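Local coordinates for protein response regulator aspartate phosphatase H (Bacillus subtilis, PDB 3Q15) that dephosphorylates the sporulation phosphotransferase Spo0F and also acts on the competence regulator ComA, helping to separate competence and sporulation in time, at residues Phe186-Asn191 and Leu202-Ala207; Asn17-Met22 and Phe60-Met65; Ser324-Lys329 and Ala333-Cys338. One frame throughout, in Å; residues are numbered along the deposited sequence.

Contact 1: Phe186-Asn191 and Leu202-Ala207; sequences FVIAGN and LPHLEA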
loop_
_atom_site.group_PDB
_atom_site.type_symbol
_atom_site.label_atom_id
_atom_site.label_comp_id
_atom_site.label_asym_id
_atom_site.label_seq_id
_atom_site.Cartn_x
_atom_site.Cartn_y
_atom_site.Cartn_z
ATOM N N PHE A 186 -19.274 0.130 -4.418
ATOM C CA PHE A 186 -18.806 1.041 -5.464
ATOM C C PHE A 186 -17.282 1.124 -5.485
ATOM O O PHE A 186 -16.664 1.119 -6.551
ATOM C CB PHE A 186 -19.405 2.442 -5.292
ATOM C CG PHE A 186 -20.872 2.518 -5.610
ATOM C CD1 PHE A 186 -21.513 1.463 -6.242
ATOM C CD2 PHE A 186 -21.609 3.643 -5.282
ATOM C CE1 PHE A 186 -22.865 1.526 -6.537
ATOM C CE2 PHE A 186 -22.960 3.712 -5.576
ATOM C CZ PHE A 186 -23.588 2.650 -6.205
ATOM N N VAL A 187 -16.678 1.198 -4.302
ATOM C CA VAL A 187 -15.226 1.270 -4.202
ATOM C C VAL A 187 -14.579 0.000 -4.747
ATOM O O VAL A 187 -13.601 0.063 -5.491
ATOM C CB VAL A 187 -14.767 1.520 -2.759
ATOM C CG1 VAL A 187 -13.252 1.398 -2.657
ATOM C CG2 VAL A 187 -15.227 2.896 -2.298
ATOM N N ILE A 188 -15.138 -1.150 -4.390
ATOM C CA ILE A 188 -14.628 -2.423 -4.883
ATOM C C ILE A 188 -14.715 -2.499 -6.407
ATOM O O ILE A 188 -13.761 -2.901 -7.075
ATOM C CB ILE A 188 -15.385 -3.603 -4.256
ATOM C CG1 ILE A 188 -15.194 -3.606 -2.739
ATOM C CG2 ILE A 188 -14.916 -4.920 -4.851
ATOM C CD1 ILE A 188 -16.045 -4.648 -2.017
ATOM N N ALA A 189 -15.864 -2.113 -6.953
ATOM C CA ALA A 189 -16.042 -2.074 -8.400
ATOM C C ALA A 189 -15.038 -1.121 -9.042
ATOM O O ALA A 189 -14.383 -1.468 -10.024
ATOM C CB ALA A 189 -17.458 -1.658 -8.747
ATOM N N GLY A 190 -14.926 0.081 -8.482
ATOM C CA GLY A 190 -14.009 1.083 -8.994
ATOM C C GLY A 190 -12.589 0.557 -9.049
ATOM O O GLY A 190 -11.856 0.816 -10.007
ATOM N N ASN A 191 -12.203 -0.195 -8.022
ATOM C CA ASN A 191 -10.869 -0.782 -7.961
ATOM C C ASN A 191 -10.632 -1.788 -9.080
ATOM O O ASN A 191 -9.590 -1.772 -9.740
ATOM C CB ASN A 191 -10.618 -1.425 -6.592
ATOM C CG ASN A 191 -10.387 -0.395 -5.501
ATOM O OD1 ASN A 191 -10.138 0.779 -5.784
ATOM N ND2 ASN A 191 -10.460 -0.829 -4.247
ATOM N N LEU A 202 -18.858 -5.899 -12.041
ATOM C CA LEU A 202 -20.295 -5.960 -12.281
ATOM C C LEU A 202 -21.093 -6.614 -11.147
ATOM O O LEU A 202 -22.114 -6.072 -10.724
ATOM C CB LEU A 202 -20.599 -6.637 -13.624
ATOM C CG LEU A 202 -22.080 -6.680 -14.023
ATOM C CD1 LEU A 202 -22.655 -5.272 -14.131
ATOM C CD2 LEU A 202 -22.263 -7.446 -15.326
ATOM N N PRO A 203 -20.634 -7.775 -10.647
ATOM C CA PRO A 203 -21.391 -8.424 -9.570
ATOM C C PRO A 203 -21.587 -7.499 -8.373
ATOM O O PRO A 203 -22.670 -7.472 -7.795
ATOM C CB PRO A 203 -20.508 -9.618 -9.186
ATOM C CG PRO A 203 -19.719 -9.910 -10.412
ATOM C CD PRO A 203 -19.457 -8.569 -11.047
ATOM N N HIS A 204 -20.558 -6.736 -8.018
ATOM C CA HIS A 204 -20.656 -5.832 -6.876
ATOM C C HIS A 204 -21.618 -4.684 -7.157
ATOM O O HIS A 204 -22.363 -4.256 -6.275
ATOM C CB HIS A 204 -19.270 -5.315 -6.479
ATOM C CG HIS A 204 -18.305 -6.407 -6.139
ATOM N ND1 HIS A 204 -18.359 -7.104 -4.950
ATOM C CD2 HIS A 204 -17.282 -6.943 -6.844
ATOM C CE1 HIS A 204 -17.403 -8.014 -4.933
ATOM N NE2 HIS A 204 -16.733 -7.937 -6.069
ATOM N N LEU A 205 -21.610 -4.194 -8.391
ATOM C CA LEU A 205 -22.539 -3.139 -8.776
ATOM C C LEU A 205 -23.980 -3.640 -8.724
ATOM O O LEU A 205 -24.891 -2.893 -8.368
ATOM C CB LEU A 205 -22.203 -2.599 -10.168
ATOM C CG LEU A 205 -20.848 -1.892 -10.296
ATOM C CD1 LEU A 205 -20.643 -1.368 -11.709
ATOM C CD2 LEU A 205 -20.724 -0.759 -9.288
ATOM N N GLU A 206 -24.186 -4.907 -9.066
ATOM C CA GLU A 206 -25.528 -5.479 -9.031
ATOM C C GLU A 206 -26.017 -5.642 -7.595
ATOM O O GLU A 206 -27.177 -5.361 -7.294
ATOM C CB GLU A 206 -25.579 -6.811 -9.783
ATOM C CG GLU A 206 -25.391 -6.678 -11.290
ATOM C CD GLU A 206 -25.374 -8.017 -12.008
ATOM O OE1 GLU A 206 -25.618 -8.038 -13.233
ATOM O OE2 GLU A 206 -25.112 -9.047 -11.352
ATOM N N ALA A 207 -25.135 -6.094 -6.709
ATOM C CA ALA A 207 -25.492 -6.226 -5.299
ATOM C C ALA A 207 -25.821 -4.857 -4.721
ATOM O O ALA A 207 -26.749 -4.712 -3.929
ATOM C CB ALA A 207 -24.359 -6.873 -4.518
#

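Contact 2: Asn17-Met22 and Phe60-Met65; sequences NEWYKM and FRHQLM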
loop_
_atom_site.group_PDB
_atom_site.type_symbol
_atom_site.label_atom_id
_atom_site.label_comp_id
_atom_site.label_asym_id
_atom_site.label_seq_id
_atom_site.Cartn_x
_atom_site.Cartn_y
_atom_site.Cartn_z
ATOM N N ASN A 17 -4.182 19.688 15.977
ATOM C CA ASN A 17 -2.964 18.998 16.382
ATOM C C ASN A 17 -1.988 19.967 17.035
ATOM O O ASN A 17 -1.317 19.627 18.007
ATOM C CB ASN A 17 -2.284 18.353 15.171
ATOM C CG ASN A 17 -3.054 17.166 14.630
ATOM O OD1 ASN A 17 -4.146 16.843 15.104
ATOM N ND2 ASN A 17 -2.490 16.510 13.623
ATOM N N GLU A 18 -1.899 21.170 16.474
ATOM C CA GLU A 18 -1.009 22.189 17.003
ATOM C C GLU A 18 -1.559 22.687 18.329
ATOM O O GLU A 18 -0.812 22.917 19.278
ATOM C CB GLU A 18 -0.870 23.352 16.018
ATOM C CG GLU A 18 0.043 24.457 16.510
ATOM C CD GLU A 18 1.454 23.972 16.772
ATOM O OE1 GLU A 18 2.136 24.569 17.630
ATOM O OE2 GLU A 18 1.880 22.997 16.116
ATOM N N TRP A 19 -2.877 22.856 18.374
ATOM C CA TRP A 19 -3.580 23.216 19.599
ATOM C C TRP A 19 -3.232 22.211 20.703
ATOM O O TRP A 19 -2.895 22.594 21.825
ATOM C CB TRP A 19 -5.087 23.250 19.323
ATOM C CG TRP A 19 -5.953 23.526 20.513
ATOM C CD1 TRP A 19 -5.557 23.985 21.736
ATOM C CD2 TRP A 19 -7.371 23.346 20.593
ATOM N NE1 TRP A 19 -6.642 24.105 22.571
ATOM C CE2 TRP A 19 -7.771 23.716 21.890
ATOM C CE3 TRP A 19 -8.347 22.907 19.688
ATOM C CZ2 TRP A 19 -9.096 23.662 22.310
ATOM C CZ3 TRP A 19 -9.660 22.853 20.103
ATOM C CH2 TRP A 19 -10.025 23.230 21.404
ATOM N N TYR A 20 -3.296 20.926 20.361
ATOM C CA TYR A 20 -2.979 19.839 21.285
ATOM C C TYR A 20 -1.556 19.944 21.825
ATOM O O TYR A 20 -1.316 19.725 23.012
ATOM C CB TYR A 20 -3.141 18.494 20.573
ATOM C CG TYR A 20 -3.234 17.299 21.497
ATOM C CD1 TYR A 20 -3.638 17.445 22.819
ATOM C CD2 TYR A 20 -2.916 16.025 21.048
ATOM C CE1 TYR A 20 -3.727 16.351 23.667
ATOM C CE2 TYR A 20 -2.999 14.922 21.890
ATOM C CZ TYR A 20 -3.406 15.092 23.195
ATOM O OH TYR A 20 -3.491 14.005 24.033
ATOM N N LYS A 21 -0.612 20.254 20.943
ATOM C CA LYS A 21 0.783 20.403 21.339
ATOM C C LYS A 21 0.939 21.453 22.436
ATOM O O LYS A 21 1.662 21.243 23.411
ATOM C CB LYS A 21 1.651 20.766 20.133
ATOM C CG LYS A 21 1.842 19.640 19.129
ATOM C CD LYS A 21 2.711 20.092 17.966
ATOM C CE LYS A 21 3.026 18.936 17.029
ATOM N NZ LYS A 21 1.787 18.263 16.558
ATOM N N MET A 22 0.262 22.585 22.276
ATOM C CA MET A 22 0.331 23.642 23.275
ATOM C C MET A 22 -0.265 23.175 24.601
ATOM O O MET A 22 0.248 23.496 25.672
ATOM C CB MET A 22 -0.377 24.906 22.784
ATOM C CG MET A 22 0.284 25.578 21.583
ATOM S SD MET A 22 2.019 26.025 21.835
ATOM C CE MET A 22 2.850 24.554 21.225
ATOM N N PHE A 60 -12.442 19.322 25.629
ATOM C CA PHE A 60 -12.490 18.676 26.935
ATOM C C PHE A 60 -11.079 18.541 27.497
ATOM O O PHE A 60 -10.833 18.818 28.672
ATOM C CB PHE A 60 -13.161 17.303 26.821
ATOM C CG PHE A 60 -13.340 16.593 28.137
ATOM C CD1 PHE A 60 -14.342 16.975 29.015
ATOM C CD2 PHE A 60 -12.520 15.531 28.484
ATOM C CE1 PHE A 60 -14.511 16.320 30.225
ATOM C CE2 PHE A 60 -12.685 14.872 29.692
ATOM C CZ PHE A 60 -13.683 15.266 30.563
ATOM N N ARG A 61 -10.154 18.119 26.643
ATOM C CA ARG A 61 -8.757 17.988 27.028
ATOM C C ARG A 61 -8.201 19.350 27.432
ATOM O O ARG A 61 -7.443 19.459 28.394
ATOM C CB ARG A 61 -7.946 17.391 25.877
ATOM C CG ARG A 61 -6.484 17.164 26.195
ATOM C CD ARG A 61 -6.305 16.317 27.447
ATOM N NE ARG A 61 -4.891 16.077 27.723
ATOM C CZ ARG A 61 -4.116 16.914 28.403
ATOM N NH1 ARG A 61 -4.622 18.041 28.882
ATOM N NH2 ARG A 61 -2.839 16.626 28.607
ATOM N N HIS A 62 -8.595 20.386 26.698
ATOM C CA HIS A 62 -8.183 21.752 27.003
ATOM C C HIS A 62 -8.680 22.185 28.380
ATOM O O HIS A 62 -7.976 22.878 29.115
ATOM C CB HIS A 62 -8.694 22.718 25.932
ATOM C CG HIS A 62 -8.368 24.154 26.207
ATOM N ND1 HIS A 62 -7.254 24.778 25.686
ATOM C CD2 HIS A 62 -9.010 25.089 26.947
ATOM C CE1 HIS A 62 -7.225 26.036 26.094
ATOM N NE2 HIS A 62 -8.279 26.249 26.861
ATOM N N GLN A 63 -9.899 21.779 28.722
ATOM C CA GLN A 63 -10.479 22.128 30.015
ATOM C C GLN A 63 -9.774 21.383 31.149
ATOM O O GLN A 63 -9.575 21.927 32.234
ATOM C CB GLN A 63 -11.981 21.836 30.035
ATOM C CG GLN A 63 -12.686 22.301 31.304
ATOM C CD GLN A 63 -12.588 23.804 31.509
ATOM O OE1 GLN A 63 -12.700 24.579 30.559
ATOM N NE2 GLN A 63 -12.369 24.223 32.754
ATOM N N LEU A 64 -9.398 20.135 30.892
ATOM C CA LEU A 64 -8.624 19.367 31.858
ATOM C C LEU A 64 -7.330 20.091 32.205
ATOM O O LEU A 64 -6.913 20.109 33.359
ATOM C CB LEU A 64 -8.312 17.968 31.317
ATOM C CG LEU A 64 -9.451 16.949 31.361
ATOM C CD1 LEU A 64 -9.020 15.627 30.747
ATOM C CD2 LEU A 64 -9.930 16.743 32.793
ATOM N N MET A 65 -6.695 20.685 31.198
ATOM C CA MET A 65 -5.458 21.425 31.418
ATOM C C MET A 65 -5.677 22.588 32.382
ATOM O O MET A 65 -4.882 22.807 33.295
ATOM C CB MET A 65 -4.891 21.947 30.099
ATOM C CG MET A 65 -3.708 22.882 30.283
ATOM S SD MET A 65 -3.156 23.612 28.735
ATOM C CE MET A 65 -4.614 24.540 28.259
HETATM O O HOH W 1 -4.741 13.620 26.511
#

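Contact 3: Ser324-Lys329 and Ala333-Cys338; sequences SYFEKK and AYIEAC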
loop_
_atom_site.group_PDB
_atom_site.type_symbol
_atom_site.label_atom_id
_atom_site.label_comp_id
_atom_site.label_asym_id
_atom_site.label_seq_id
_atom_site.Cartn_x
_atom_site.Cartn_y
_atom_site.Cartn_z
ATOM N N SER A 324 -6.841 22.143 -25.461
ATOM C CA SER A 324 -5.988 23.205 -24.946
ATOM C C SER A 324 -6.517 23.691 -23.600
ATOM O O SER A 324 -5.750 23.962 -22.673
ATOM C CB SER A 324 -5.928 24.367 -25.937
ATOM O OG SER A 324 -5.178 25.442 -25.407
ATOM N N TYR A 325 -7.838 23.796 -23.505
ATOM C CA TYR A 325 -8.493 24.187 -22.263
ATOM C C TYR A 325 -8.197 23.177 -21.166
ATOM O O TYR A 325 -7.866 23.546 -20.042
ATOM C CB TYR A 325 -10.002 24.292 -22.469
ATOM C CG TYR A 325 -10.762 24.662 -21.217
ATOM C CD1 TYR A 325 -10.785 25.972 -20.761
ATOM C CD2 TYR A 325 -11.461 23.705 -20.496
ATOM C CE1 TYR A 325 -11.477 26.318 -19.623
ATOM C CE2 TYR A 325 -12.157 24.042 -19.354
ATOM C CZ TYR A 325 -12.161 25.352 -18.923
ATOM O OH TYR A 325 -12.852 25.701 -17.788
ATOM N N PHE A 326 -8.327 21.898 -21.504
ATOM C CA PHE A 326 -8.030 20.820 -20.569
ATOM C C PHE A 326 -6.565 20.865 -20.139
ATOM O O PHE A 326 -6.250 20.698 -18.960
ATOM C CB PHE A 326 -8.347 19.460 -21.195
ATOM C CG PHE A 326 -9.821 19.173 -21.328
ATOM C CD1 PHE A 326 -10.744 19.786 -20.497
ATOM C CD2 PHE A 326 -10.283 18.278 -22.283
ATOM C CE1 PHE A 326 -12.095 19.518 -20.618
ATOM C CE2 PHE A 326 -11.630 18.007 -22.409
ATOM C CZ PHE A 326 -12.538 18.626 -21.575
ATOM N N GLU A 327 -5.673 21.077 -21.104
ATOM C CA GLU A 327 -4.247 21.192 -20.822
ATOM C C GLU A 327 -4.003 22.251 -19.760
ATOM O O GLU A 327 -3.195 22.063 -18.852
ATOM C CB GLU A 327 -3.477 21.561 -22.092
ATOM C CG GLU A 327 -2.835 20.382 -22.806
ATOM C CD GLU A 327 -1.610 19.858 -22.081
ATOM O OE1 GLU A 327 -1.162 18.737 -22.401
ATOM O OE2 GLU A 327 -1.091 20.570 -21.195
ATOM N N LYS A 328 -4.712 23.367 -19.881
ATOM C CA LYS A 328 -4.520 24.500 -18.988
ATOM C C LYS A 328 -4.850 24.138 -17.541
ATOM O O LYS A 328 -4.080 24.435 -16.630
ATOM C CB LYS A 328 -5.361 25.690 -19.452
ATOM C CG LYS A 328 -4.712 27.047 -19.220
ATOM C CD LYS A 328 -5.423 28.139 -20.010
ATOM C CE LYS A 328 -4.659 29.454 -19.959
ATOM N NZ LYS A 328 -5.293 30.498 -20.813
ATOM N N LYS A 329 -5.991 23.494 -17.332
ATOM C CA LYS A 329 -6.401 23.101 -15.988
ATOM C C LYS A 329 -5.817 21.753 -15.563
ATOM O O LYS A 329 -6.282 21.141 -14.601
ATOM C CB LYS A 329 -7.928 23.078 -15.876
ATOM C CG LYS A 329 -8.558 24.456 -15.765
ATOM C CD LYS A 329 -10.048 24.361 -15.490
ATOM C CE LYS A 329 -10.602 25.691 -15.002
ATOM N NZ LYS A 329 -10.394 26.782 -15.993
ATOM N N ALA A 333 -6.526 13.378 -17.614
ATOM C CA ALA A 333 -7.434 12.246 -17.758
ATOM C C ALA A 333 -8.440 12.501 -18.873
ATOM O O ALA A 333 -8.754 11.597 -19.646
ATOM C CB ALA A 333 -8.158 11.962 -16.443
ATOM N N TYR A 334 -8.944 13.731 -18.949
ATOM C CA TYR A 334 -9.911 14.104 -19.976
ATOM C C TYR A 334 -9.245 14.143 -21.343
ATOM O O TYR A 334 -9.833 13.739 -22.342
ATOM C CB TYR A 334 -10.544 15.463 -19.667
ATOM C CG TYR A 334 -11.473 15.461 -18.476
ATOM C CD1 TYR A 334 -11.772 14.284 -17.797
ATOM C CD2 TYR A 334 -12.060 16.638 -18.034
ATOM C CE1 TYR A 334 -12.626 14.284 -16.703
ATOM C CE2 TYR A 334 -12.913 16.647 -16.946
ATOM C CZ TYR A 334 -13.192 15.470 -16.284
ATOM O OH TYR A 334 -14.042 15.474 -15.199
ATOM N N ILE A 335 -8.011 14.632 -21.381
ATOM C CA ILE A 335 -7.258 14.686 -22.624
ATOM C C ILE A 335 -7.063 13.282 -23.176
ATOM O O ILE A 335 -7.319 13.034 -24.352
ATOM C CB ILE A 335 -5.896 15.370 -22.431
ATOM C CG1 ILE A 335 -6.097 16.834 -22.044
ATOM C CG2 ILE A 335 -5.050 15.264 -23.694
ATOM C CD1 ILE A 335 -4.812 17.616 -21.936
ATOM N N GLU A 336 -6.624 12.364 -22.321
ATOM C CA GLU A 336 -6.404 10.984 -22.743
ATOM C C GLU A 336 -7.661 10.344 -23.328
ATOM O O GLU A 336 -7.611 9.720 -24.388
ATOM C CB GLU A 336 -5.884 10.125 -21.589
ATOM C CG GLU A 336 -5.693 8.673 -21.984
ATOM C CD GLU A 336 -5.084 7.826 -20.888
ATOM O OE1 GLU A 336 -4.830 6.630 -21.147
ATOM O OE2 GLU A 336 -4.855 8.345 -19.776
ATOM N N ALA A 337 -8.780 10.490 -22.625
ATOM C CA ALA A 337 -10.036 9.879 -23.042
ATOM C C ALA A 337 -10.552 10.476 -24.350
ATOM O O ALA A 337 -10.901 9.745 -25.277
ATOM C CB ALA A 337 -11.081 10.012 -21.941
ATOM N N CYS A 338 -10.586 11.803 -24.426
ATOM C CA CYS A 338 -11.021 12.480 -25.645
ATOM C C CYS A 338 -10.101 12.171 -26.823
ATOM O O CYS A 338 -10.563 11.929 -27.938
ATOM C CB CYS A 338 -11.110 13.989 -25.427
ATOM S SG CYS A 338 -12.432 14.488 -24.305
#

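Contact 1: Phe186-Asn191 and Leu202-Ala207
With chi1 at -62°, Ile-188 sets its CG2 methyl opposite the backbone N, and His-204, whose CG stands anti to its own carbonyl carbon, turns one face of its imidazole to that methyl. CG2 of Ile-188 rests over the middle of the ring, 11° from the ring normal, in a CH-pi contact; its distance to His-204 CD2 is 3.7 Å. A flat imidazole suits the place: its face takes the branched aliphatic chain, while NE2 at its rim remains usable and is hydrogen-bonded to the terminal carboxylate of Tyr-378 of a second subunit.

Beside this pair, Leu-205 sends its CD2 methyl against two residues of the other helix. Ala-189 CB lies only 3.4 Å from Leu-205 CD2, tighter than usual for two carbons, and the small alanine lets the backbones come close, with 6.1 Å between Ala-189 CA and His-204 CA. The ring of Phe-186 meets the same methyl obliquely, Phe-186 CD1 being 3.9 Å from Leu-205 CD2.

The two segments run antiparallel, their axes 8.4 Å apart at a crossing angle of -160°, as in the helical hairpin of a tetratricopeptide repeat, here the predicted TPR 3. Ile-188 also packs on Leu-168 of helix 157-172, and Phe-186 reaches Ile-223 and Asn-227 of helix 218-235, so the hairpin is joined to the helices before and after it.

Contact 2: Asn17-Met22 and Phe60-Met65
In the small N-terminal three-helix bundle of this Rap protein, helix 9-24 packs on helix 49-67 through Trp-19 and Tyr-20 on one side and Arg-61 and His-62 on the other. The indole N-H of Trp-19 donates to the imidazole: NE1 of Trp-19 is 3.2 Å from ND1 of His-62, with an angle of 160° at the hydrogen. That acceptor lies practically in the indole plane but the donor stands 38° out of the imidazole plane, so the bond is well aimed from tryptophan and tilted at histidine. Alongside it, Trp-19 CZ2 packs on His-62 CB at 3.8 Å. Histidine suits this buried spot because its two nitrogens can serve two partners: NE2 bonds to Glu-32 of helix 28-41, which would probably keep a proton on NE2 and reserve ND1 as acceptor.

Tyr-20 and Arg-61 make the second link. CE1 of the tyrosine touches CG of the arginine at 3.8 Å, an apolar use of a long charged chain. Arg-61 bends at chi2 (54°), and its NE donates to a water 2.7 Å away; that water is also hydrogen-bonded to Tyr-20 OH at 2.8 Å and so links the tyrosine hydroxyl to the NE edge of the guanidinium. Trp-19 also touches Lys-35 of helix 28-41 and Met-58 of helix 49-67, so the indole meets both other helices of the three-helix bundle, with its N-H held by His-62.

Contact 3: Ser324-Lys329 and Ala333-Cys338
One phenylalanine ring receives three kinds of contact here: a methylene on its face, an aromatic edge and a cysteine sulfur, all brought by the facing helix. The ring is that of Phe-326, near the C-terminal end of helix 316-328, and the partners lie on helix 332-348; a short turn connects the two in an antiparallel helical hairpin of the TPR domain, with segment axes 9.3 Å apart and an angle of 152° between their directions.

Tyr-334 supplies the first two contacts. Its CB sits over the Phe-326 face, displaced toward the rim, in a CH-pi contact with 3.9 Å between Tyr-334 CB and Phe-326 CD2. Its ring is turned so that an edge points at that face, with the planes 69° apart and Tyr-334 CD2 at 3.9 Å from Phe-326 CE1, an edge-to-face pair. The CB of Phe-326 already points at helix 332-348, and with CG anti to the carbonyl carbon (chi1 -72°) the ring lies where Tyr-334 meets its face. A large flat group fits the site, since it offers a face to Tyr-334 and a rim to Cys-338.

Ile-335 packs at the root of the phenylalanine side chain: its CG1 lies 3.6 Å from Phe-326 CB, and its CD1 reaches past to the aliphatic part of Glu-327, whose CG is 3.5 Å from Ile-335 CD1. Bent at chi2, the glutamate thus lays methylene groups on a buried isoleucine although the residue itself is exposed. Helix 299-310 closes another side, where Glu-301 touches Phe-326 and Leu-302 and Phe-305 touch Cys-338. At the rim of the phenylalanine ring, near its plane, the sulfur-aromatic contact is made by Cys-338 SG, 4.1 Å from Phe-326 CE2.

The three contacts follow one another along the chain, contact 2 first, then contact 1, then contact 3, and none touches another. Contact 2 belongs to the N-terminal bundle, whereas contacts 1 and 3 each join the two helices of a hairpin in the TPR domain. The centres of contacts 1 and 3 are about 27 Å apart, and their nearest atoms about 13 Å. Contact 2 lies on the opposite side of the chain's centre from both, its centre about 42 Å from that of contact 1 and 46 Å from that of contact 3. Contact 1 reaches a second subunit through His-204, and contact 2 another protein's chain through Phe-60; no other chain touches contact 3.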